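Local coordinates for bifunctional protein FolD (Thermus thermophilus, PDB 6V6Y), which probably catalyses, as an NADP-dependent homodimeric enzyme, the oxidation of methylenetetrahydrofolate to methenyltetrahydrofolate and the hydrolysis of the latter to 10-formyltetrahydrofolate, at residues K114-F119 with G267-A272; A221-V226 with G237-E242. All blocks are in the same frame, centred on the assembly; numbering follows the deposited sequence.

Interaction 1: K114-F119 with G267-A272; sequences KDVDGF and GNTLEA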
ATOM      1  N   LYS A 114      19.791  -2.523  -1.116  1.00 43.69           N
ATOM      2  CA  LYS A 114      20.529  -1.282  -1.287  1.00 46.15           C
ATOM      3  C   LYS A 114      19.601  -0.131  -1.656  1.00 45.94           C
ATOM      4  O   LYS A 114      20.066   0.975  -1.954  1.00 43.95           O
ATOM      5  CB  LYS A 114      21.616  -1.471  -2.350  1.00 45.43           C
ATOM      6  CG  LYS A 114      22.677  -2.533  -1.986  1.00 48.48           C
ATOM      7  CD  LYS A 114      23.695  -2.693  -3.113  1.00 49.13           C
ATOM      8  CE  LYS A 114      24.741  -3.795  -2.836  1.00 52.28           C
ATOM      9  NZ  LYS A 114      25.982  -3.635  -3.685  1.00 46.53           N
ATOM     10  N   ASP A 115      18.292  -0.375  -1.631  1.00 42.59           N
ATOM     11  CA  ASP A 115      17.302   0.563  -2.148  1.00 44.36           C
ATOM     12  C   ASP A 115      16.927   1.572  -1.053  1.00 45.37           C
ATOM     13  O   ASP A 115      15.823   1.572  -0.492  1.00 42.72           O
ATOM     14  CB  ASP A 115      16.106  -0.224  -2.668  1.00 44.18           C
ATOM     15  CG  ASP A 115      14.955   0.648  -3.053  1.00 44.03           C
ATOM     16  OD1 ASP A 115      15.185   1.724  -3.649  1.00 45.87           O
ATOM     17  OD2 ASP A 115      13.818   0.241  -2.755  1.00 41.82           O
ATOM     18  N   VAL A 116      17.887   2.454  -0.749  1.00 38.68           N
ATOM     19  CA  VAL A 116      17.737   3.399   0.355  1.00 41.89           C
ATOM     20  C   VAL A 116      16.532   4.330   0.194  1.00 38.87           C
ATOM     21  O   VAL A 116      16.030   4.846   1.191  1.00 41.37           O
ATOM     22  CB  VAL A 116      19.041   4.199   0.520  1.00 42.39           C
ATOM     23  CG1 VAL A 116      20.127   3.289   1.087  1.00 45.76           C
ATOM     24  CG2 VAL A 116      19.480   4.790  -0.824  1.00 43.05           C
ATOM     25  N   ASP A 117      16.047   4.554  -1.035  1.00 40.93           N
ATOM     26  CA  ASP A 117      14.833   5.349  -1.250  1.00 42.98           C
ATOM     27  C   ASP A 117      13.536   4.538  -1.098  1.00 45.42           C
ATOM     28  O   ASP A 117      12.450   5.135  -1.065  1.00 41.29           O
ATOM     29  CB  ASP A 117      14.869   5.997  -2.647  1.00 41.37           C
ATOM     30  CG  ASP A 117      15.242   7.485  -2.606  1.00 47.13           C
ATOM     31  OD1 ASP A 117      15.079   8.139  -1.553  1.00 47.90           O
ATOM     32  OD2 ASP A 117      15.678   8.012  -3.645  1.00 51.26           O
ATOM     33  N   GLY A 118      13.618   3.203  -1.044  1.00 43.35           N
ATOM     34  CA  GLY A 118      12.463   2.372  -0.748  1.00 42.69           C
ATOM     35  C   GLY A 118      11.440   2.241  -1.853  1.00 41.54           C
ATOM     36  O   GLY A 118      10.285   1.915  -1.570  1.00 44.33           O
ATOM     37  N   PHE A 119      11.827   2.462  -3.112  1.00 41.79           N
ATOM     38  CA  PHE A 119      10.883   2.432  -4.221  1.00 43.95           C
ATOM     39  C   PHE A 119      10.749   1.052  -4.862  1.00 47.79           C
ATOM     40  O   PHE A 119       9.788   0.822  -5.607  1.00 48.66           O
ATOM     41  CB  PHE A 119      11.285   3.457  -5.291  1.00 41.23           C
ATOM     42  CG  PHE A 119      11.199   4.890  -4.821  1.00 46.13           C
ATOM     43  CD1 PHE A 119      10.303   5.254  -3.820  1.00 45.76           C
ATOM     44  CD2 PHE A 119      12.005   5.877  -5.388  1.00 41.91           C
ATOM     45  CE1 PHE A 119      10.219   6.576  -3.377  1.00 45.18           C
ATOM     46  CE2 PHE A 119      11.928   7.196  -4.962  1.00 42.34           C
ATOM     47  CZ  PHE A 119      11.041   7.548  -3.947  1.00 43.69           C
ATOM     48  N   GLY A 267      19.715   7.443   7.623  1.00 42.66           N
ATOM     49  CA  GLY A 267      19.340   6.298   8.436  1.00 41.60           C
ATOM     50  C   GLY A 267      19.040   5.064   7.606  1.00 45.54           C
ATOM     51  O   GLY A 267      19.324   3.937   8.022  1.00 49.12           O
ATOM     52  N   ASN A 268      18.466   5.250   6.418  1.00 44.86           N
ATOM     53  CA  ASN A 268      18.230   4.094   5.556  1.00 46.92           C
ATOM     54  C   ASN A 268      19.543   3.550   5.004  1.00 49.44           C
ATOM     55  O   ASN A 268      19.637   2.355   4.680  1.00 45.95           O
ATOM     56  CB  ASN A 268      17.301   4.461   4.398  1.00 39.40           C
ATOM     57  CG  ASN A 268      15.832   4.186   4.686  1.00 42.73           C
ATOM     58  OD1 ASN A 268      15.452   3.721   5.764  1.00 42.16           O
ATOM     59  ND2 ASN A 268      14.987   4.474   3.694  1.00 43.44           N
ATOM     60  N   THR A 269      20.554   4.416   4.866  1.00 48.28           N
ATOM     61  CA  THR A 269      21.841   3.967   4.344  1.00 45.89           C
ATOM     62  C   THR A 269      22.539   3.051   5.348  1.00 50.26           C
ATOM     63  O   THR A 269      23.013   1.967   4.992  1.00 49.57           O
ATOM     64  CB  THR A 269      22.709   5.172   3.984  1.00 46.97           C
ATOM     65  OG1 THR A 269      22.072   5.907   2.938  1.00 43.58           O
ATOM     66  CG2 THR A 269      24.086   4.727   3.486  1.00 46.30           C
ATOM     67  N   LEU A 270      22.590   3.465   6.614  1.00 47.57           N
ATOM     68  CA  LEU A 270      23.019   2.569   7.682  1.00 50.50           C
ATOM     69  C   LEU A 270      22.241   1.258   7.651  1.00 56.44           C
ATOM     70  O   LEU A 270      22.829   0.171   7.664  1.00 58.89           O
ATOM     71  CB  LEU A 270      22.842   3.264   9.032  1.00 51.66           C
ATOM     72  CG  LEU A 270      23.306   2.526  10.292  1.00 61.37           C
ATOM     73  CD1 LEU A 270      24.612   1.746  10.057  1.00 59.80           C
ATOM     74  CD2 LEU A 270      23.454   3.510  11.465  1.00 55.70           C
ATOM     75  N   GLU A 271      20.910   1.343   7.599  1.00 52.20           N
ATOM     76  CA  GLU A 271      20.092   0.141   7.699  1.00 56.28           C
ATOM     77  C   GLU A 271      20.403  -0.827   6.570  1.00 58.57           C
ATOM     78  O   GLU A 271      20.552  -2.031   6.797  1.00 60.95           O
ATOM     79  CB  GLU A 271      18.609   0.513   7.691  1.00 57.92           C
ATOM     80  CG  GLU A 271      18.092   0.956   9.042  1.00 63.47           C
ATOM     81  CD  GLU A 271      17.899  -0.214   9.972  1.00 76.60           C
ATOM     82  OE1 GLU A 271      18.083  -0.030  11.199  1.00 77.79           O
ATOM     83  OE2 GLU A 271      17.569  -1.320   9.466  1.00 74.87           O
ATOM     84  N   ALA A 272      20.491  -0.313   5.338  1.00 55.70           N
ATOM     85  CA  ALA A 272      20.826  -1.155   4.194  1.00 56.63           C
ATOM     86  C   ALA A 272      22.153  -1.866   4.411  1.00 61.60           C
ATOM     87  O   ALA A 272      22.284  -3.055   4.103  1.00 60.40           O
ATOM     88  CB  ALA A 272      20.871  -0.315   2.915  1.00 51.30           C
TER

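Interaction 2: A221-V226 with G237-E242; sequences AIVVDV and GDVHPE. With NAP (NADP nicotinamide-adenine-dinucleotide phosphate), chain B.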
ATOM      1  N   ALA A 221      -5.190  21.775  14.927  1.00 40.62           N
ATOM      2  CA  ALA A 221      -4.628  20.681  14.149  1.00 42.63           C
ATOM      3  C   ALA A 221      -3.109  20.763  14.130  1.00 43.74           C
ATOM      4  O   ALA A 221      -2.523  21.842  14.263  1.00 44.45           O
ATOM      5  CB  ALA A 221      -5.162  20.710  12.720  1.00 38.98           C
ATOM      6  N   ILE A 222      -2.472  19.602  13.984  1.00 43.05           N
ATOM      7  CA  ILE A 222      -1.041  19.514  13.691  1.00 41.85           C
ATOM      8  C   ILE A 222      -0.896  19.446  12.177  1.00 40.91           C
ATOM      9  O   ILE A 222      -1.393  18.505  11.546  1.00 43.06           O
ATOM     10  CB  ILE A 222      -0.413  18.277  14.353  1.00 44.76           C
ATOM     11  CG1 ILE A 222      -0.820  18.179  15.826  1.00 45.16           C
ATOM     12  CG2 ILE A 222       1.107  18.238  14.144  1.00 43.13           C
ATOM     13  CD1 ILE A 222       0.064  18.920  16.763  1.00 49.42           C
ATOM     14  N   VAL A 223      -0.229  20.433  11.585  1.00 41.09           N
ATOM     15  CA  VAL A 223      -0.140  20.564  10.133  1.00 37.76           C
ATOM     16  C   VAL A 223       1.307  20.339   9.701  1.00 42.86           C
ATOM     17  O   VAL A 223       2.220  21.046  10.152  1.00 44.69           O
ATOM     18  CB  VAL A 223      -0.660  21.931   9.665  1.00 35.66           C
ATOM     19  CG1 VAL A 223      -0.507  22.063   8.152  1.00 38.85           C
ATOM     20  CG2 VAL A 223      -2.126  22.108  10.081  1.00 36.21           C
ATOM     21  N   VAL A 224       1.508  19.367   8.808  1.00 41.04           N
ATOM     22  CA  VAL A 224       2.817  18.997   8.269  1.00 39.85           C
ATOM     23  C   VAL A 224       2.828  19.340   6.782  1.00 38.79           C
ATOM     24  O   VAL A 224       2.009  18.824   6.017  1.00 43.07           O
ATOM     25  CB  VAL A 224       3.112  17.508   8.499  1.00 37.92           C
ATOM     26  CG1 VAL A 224       4.429  17.112   7.868  1.00 36.43           C
ATOM     27  CG2 VAL A 224       3.104  17.202  10.000  1.00 37.27           C
ATOM     28  N   ASP A 225       3.751  20.207   6.370  1.00 40.51           N
ATOM     29  CA  ASP A 225       3.768  20.788   5.030  1.00 39.76           C
ATOM     30  C   ASP A 225       4.949  20.222   4.249  1.00 43.62           C
ATOM     31  O   ASP A 225       6.088  20.652   4.432  1.00 45.08           O
ATOM     32  CB  ASP A 225       3.846  22.304   5.129  1.00 38.90           C
ATOM     33  CG  ASP A 225       3.667  23.002   3.788  1.00 41.68           C
ATOM     34  OD1 ASP A 225       3.648  22.336   2.728  1.00 41.58           O
ATOM     35  OD2 ASP A 225       3.545  24.246   3.805  1.00 50.51           O
ATOM     36  N   VAL A 226       4.671  19.285   3.342  1.00 43.17           N
ATOM     37  CA  VAL A 226       5.726  18.635   2.562  1.00 42.21           C
ATOM     38  C   VAL A 226       6.079  19.417   1.302  1.00 42.53           C
ATOM     39  O   VAL A 226       7.118  19.144   0.683  1.00 43.78           O
ATOM     40  CB  VAL A 226       5.299  17.188   2.216  1.00 46.40           C
ATOM     41  CG1 VAL A 226       6.432  16.394   1.581  1.00 40.23           C
ATOM     42  CG2 VAL A 226       4.790  16.461   3.472  1.00 41.14           C
ATOM     43  N   GLY A 237       5.828  26.538   1.002  1.00 52.76           N
ATOM     44  CA  GLY A 237       5.117  25.305   1.259  1.00 52.12           C
ATOM     45  C   GLY A 237       3.794  25.251   0.505  1.00 52.90           C
ATOM     46  O   GLY A 237       3.398  26.173  -0.211  1.00 51.67           O
ATOM     47  N   ASP A 238       3.111  24.112   0.650  1.00 50.15           N
ATOM     48  CA  ASP A 238       1.754  23.993   0.126  1.00 50.06           C
ATOM     49  C   ASP A 238       0.725  24.604   1.051  1.00 48.87           C
ATOM     50  O   ASP A 238      -0.440  24.719   0.667  1.00 52.07           O
ATOM     51  CB  ASP A 238       1.363  22.539  -0.096  1.00 44.89           C
ATOM     52  CG  ASP A 238       2.249  21.846  -1.074  1.00 49.85           C
ATOM     53  OD1 ASP A 238       2.749  22.507  -2.008  1.00 50.79           O
ATOM     54  OD2 ASP A 238       2.434  20.625  -0.911  1.00 47.38           O
ATOM     55  N   VAL A 239       1.121  24.973   2.259  1.00 48.76           N
ATOM     56  CA  VAL A 239       0.208  25.463   3.278  1.00 50.37           C
ATOM     57  C   VAL A 239       0.432  26.964   3.450  1.00 53.00           C
ATOM     58  O   VAL A 239       1.575  27.418   3.586  1.00 52.62           O
ATOM     59  CB  VAL A 239       0.416  24.698   4.593  1.00 49.58           C
ATOM     60  CG1 VAL A 239      -0.507  25.229   5.655  1.00 48.48           C
ATOM     61  CG2 VAL A 239       0.211  23.179   4.361  1.00 44.12           C
ATOM     62  N   HIS A 240      -0.649  27.728   3.419  1.00 51.84           N
ATOM     63  CA  HIS A 240      -0.553  29.169   3.597  1.00 52.62           C
ATOM     64  C   HIS A 240      -0.148  29.510   5.033  1.00 51.63           C
ATOM     65  O   HIS A 240      -0.709  28.949   5.982  1.00 48.33           O
ATOM     66  CB  HIS A 240      -1.894  29.828   3.275  1.00 57.36           C
ATOM     67  CG  HIS A 240      -1.797  31.302   3.056  1.00 57.82           C
ATOM     68  ND1 HIS A 240      -1.788  32.209   4.093  1.00 55.49           N
ATOM     69  CD2 HIS A 240      -1.674  32.026   1.916  1.00 57.65           C
ATOM     70  CE1 HIS A 240      -1.673  33.430   3.602  1.00 57.33           C
ATOM     71  NE2 HIS A 240      -1.600  33.347   2.284  1.00 57.98           N
ATOM     72  N   PRO A 241       0.792  30.449   5.226  1.00 54.38           N
ATOM     73  CA  PRO A 241       1.241  30.778   6.599  1.00 52.40           C
ATOM     74  C   PRO A 241       0.133  31.258   7.522  1.00 49.08           C
ATOM     75  O   PRO A 241       0.286  31.139   8.742  1.00 49.72           O
ATOM     76  CB  PRO A 241       2.312  31.868   6.391  1.00 51.11           C
ATOM     77  CG  PRO A 241       2.367  32.140   4.913  1.00 54.38           C
ATOM     78  CD  PRO A 241       1.692  30.999   4.198  1.00 56.67           C
ATOM     79  N   GLU A 242      -0.996  31.747   6.994  1.00 49.43           N
ATOM     80  CA  GLU A 242      -2.118  32.099   7.860  1.00 51.86           C
ATOM     81  C   GLU A 242      -2.597  30.924   8.707  1.00 51.59           C
ATOM     82  O   GLU A 242      -3.285  31.139   9.712  1.00 49.33           O
ATOM     83  CB  GLU A 242      -3.280  32.629   7.026  1.00 53.01           C
ATOM     84  CG  GLU A 242      -4.008  31.543   6.247  1.00 55.78           C
ATOM     85  CD  GLU A 242      -5.091  32.100   5.338  1.00 60.64           C
ATOM     86  OE1 GLU A 242      -5.808  31.294   4.693  1.00 55.87           O
ATOM     87  OE2 GLU A 242      -5.225  33.347   5.275  1.00 61.67           O
TER
HETATM   88  PA  NAP B 301       3.088  14.435  -7.156  1.00 44.48           P
HETATM   89  O1A NAP B 301       3.920  15.284  -8.037  1.00 44.70           O
HETATM   90  O2A NAP B 301       3.007  13.048  -7.666  1.00 44.23           O
HETATM   91  O5B NAP B 301       1.624  15.084  -6.995  1.00 44.99           O
HETATM   92  C5B NAP B 301       1.137  15.375  -5.705  1.00 44.84           C
HETATM   93  C4B NAP B 301      -0.321  14.954  -5.558  1.00 44.43           C
HETATM   94  O4B NAP B 301      -1.083  16.032  -5.056  1.00 44.88           O
HETATM   95  C3B NAP B 301      -0.955  14.528  -6.871  1.00 44.25           C
HETATM   96  O3B NAP B 301      -1.003  13.121  -6.925  1.00 43.59           O
HETATM   97  C2B NAP B 301      -2.343  15.152  -6.878  1.00 44.36           C
HETATM   98  O2B NAP B 301      -3.374  14.192  -6.799  1.00 43.74           O
HETATM   99  C1B NAP B 301      -2.372  16.038  -5.638  1.00 44.86           C
HETATM  100  N9A NAP B 301      -2.785  17.410  -5.994  1.00 46.34           N
HETATM  101  C8A NAP B 301      -2.107  18.277  -6.812  1.00 49.08           C
HETATM  102  N7A NAP B 301      -2.809  19.430  -6.891  1.00 50.16           N
HETATM  103  C5A NAP B 301      -3.923  19.314  -6.135  1.00 48.30           C
HETATM  104  C6A NAP B 301      -4.969  20.189  -5.869  1.00 47.70           C
HETATM  105  N6A NAP B 301      -4.981  21.404  -6.411  1.00 48.94           N
HETATM  106  N1A NAP B 301      -5.998  19.790  -5.040  1.00 46.16           N
HETATM  107  C2A NAP B 301      -5.978  18.529  -4.482  1.00 45.29           C
HETATM  108  N3A NAP B 301      -4.935  17.666  -4.750  1.00 45.11           N
HETATM  109  C4A NAP B 301      -3.923  18.048  -5.568  1.00 46.01           C
HETATM  110  O3  NAP B 301       3.667  14.471  -5.654  1.00 44.41           O
HETATM  111  PN  NAP B 301       5.161  14.627  -5.075  1.00 44.63           P
HETATM  112  O1N NAP B 301       6.094  13.963  -6.012  1.00 44.40           O
HETATM  113  O2N NAP B 301       5.147  14.247  -3.645  1.00 44.09           O
HETATM  114  O5D NAP B 301       5.381  16.217  -5.180  1.00 45.68           O
HETATM  115  C5D NAP B 301       4.564  17.088  -4.431  1.00 46.16           C
HETATM  116  C4D NAP B 301       5.399  18.192  -3.799  1.00 46.83           C
HETATM  117  O4D NAP B 301       6.127  17.700  -2.686  1.00 46.21           O
HETATM  118  C3D NAP B 301       6.409  18.745  -4.793  1.00 47.89           C
HETATM  119  O3D NAP B 301       6.242  20.137  -4.916  1.00 49.65           O
HETATM  120  C2D NAP B 301       7.763  18.444  -4.193  1.00 47.80           C
HETATM  121  O2D NAP B 301       8.608  19.564  -4.307  1.00 50.29           O
HETATM  122  C1D NAP B 301       7.462  18.163  -2.733  1.00 46.82           C
HETATM  123  N1N NAP B 301       8.398  17.161  -2.192  1.00 46.03           N
HETATM  124  C2N NAP B 301       9.189  17.499  -1.133  1.00 46.49           C
HETATM  125  C3N NAP B 301      10.084  16.579  -0.603  1.00 45.49           C
HETATM  126  C7N NAP B 301      10.866  16.928   0.627  1.00 44.74           C
HETATM  127  O7N NAP B 301      11.850  16.033   1.090  1.00 43.54           O
HETATM  128  N7N NAP B 301      10.606  18.073   1.253  1.00 45.11           N
HETATM  129  C4N NAP B 301      10.169  15.306  -1.153  1.00 44.67           C
HETATM  130  C5N NAP B 301       9.358  14.973  -2.230  1.00 45.05           C
HETATM  131  C6N NAP B 301       8.472  15.913  -2.744  1.00 45.50           C
HETATM  132  P2B NAP B 301      -3.774  13.271  -8.061  1.00 43.59           P
HETATM  133  O1X NAP B 301      -2.786  12.136  -8.193  1.00 43.67           O
HETATM  134  O2X NAP B 301      -5.154  12.705  -7.824  1.00 43.72           O
HETATM  135  O3X NAP B 301      -3.767  14.098  -9.324  1.00 43.90           O

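Interaction 1: K114-F119 with G267-A272
Val116 and Asn268 bring an irregular loop against a helix, their CA atoms 5.3 Å apart, while at the other end of the contact the backbone of Lys114 passes by Ala272. The loop folds into a type I beta turn from Asp115 to Gly118, and its one hydrogen bond to the segment 267-272 comes from a side chain: Asn268 ND2 donates to Val116 O over 2.7 Å, with an N-H...O angle of 158°. The carbonyl oxygen lies close to the amide plane of Asn268, whereas the nitrogen sits 25° off the carbonyl plane of Val116. The same ND2 also donates to Phe135 O, so two carbonyls from different parts of the chain fix the rotation of the amide. With alanine in place of Asn268, Val116 O and Phe135 O would probably both lose this donor, and a gap is likely to open between turn and helix.

Beside this polar bond runs an apolar seam. Val116 CG1, set anti to its own carbonyl carbon (chi1 -71°), lies 3.7 Å from Thr269 CA and 4.1 Å from Ala272 CB, so one methyl touches two residues about a turn apart on the helix. Thr269 OG1 also lies near this methyl, but its hydrogen bond goes to Leu265 O, within its own helix. Lys114 adds its CA, 4.3 Å from Ala272 CB, while its NZ is hydrogen-bonded to backbone carbonyls that include Leu82 O and Asn83 O. In the two-domain FolD fold the C-terminal helix 257-276 returns from the cofactor-binding side to the catalytic domain, and here it packs on the loop that follows helix 103-109.

Interaction 2: A221-V226 with G237-E242
Asp225, at the end of strand 222-225, reaches across to the loop 237-242 and receives two successive backbone N-H groups on its carboxylate. Asp225 OD1 accepts Asp238 N at 2.8 Å through its syn lone pair, and Val239 N donates to Asp225 OD2 over 3.0 Å from above the carboxylate plane, 48° out of it. Both bonds are somewhat bent. The carboxylate is brought to the loop by a first torsion that holds CG anti to the backbone N (chi1 -172°). OD1 has a further donor, Gly227 N, just beyond the strand. Gly237 CA lies 3.2 Å from Asp225 OD2, and a CB there would clash with the oxygen.

Val239 forms the apolar half of the contact. Its CG2 lies 3.5 Å from Asp225 CG as the two side chains run alongside each other, pointing in opposite senses, and both Val239 methyls lie near Val223 CG1, Val239 CG2 at 4.0 Å from it. Leu250 of the adjoining strand touches both valines and extends this apolar patch.

Asp238 adds a second acid, its OD2 standing 4.2 Å from Asp225 OD1. Its carboxylate has other donors, among them Asn229 ND2 and the backbone nitrogens of Val206 and Gly207. One residue on from Asp225, Val226 belongs to the NADP pocket, and its O lies 3.2 Å from C2N of the nicotinamide ring. The chemistry implies that two buried, neighbouring acids, each with several N-H donors, can probably both remain ionised; Asp225 ties the loop to the strand end beside the cofactor, while Asp238 ties it to the turn after strand 201-204.

How the interactions relate
Followed from the N terminus, the chain first reaches 114-119, the loop between helices 103-109 and 121-129. It then runs through the parallel sheet of the NAD(P)-binding domain before helix 257-276 returns to that loop at 267-272, so interaction 1 closes a long loop of 147 residues. Interaction 2 is nested within it and closes a short one: after strand 222-225 a hairpin of strands 229-231 and 234-236 intervenes before 237-242 comes back. The centres of interactions 1 and 2 are about 28 Å apart, on opposite sides of the chain's centre, and the two do not touch. Interaction 1 brings the C-terminal helix back against the catalytic domain, and interaction 2 ties a loop to the sheet beside the cofactor.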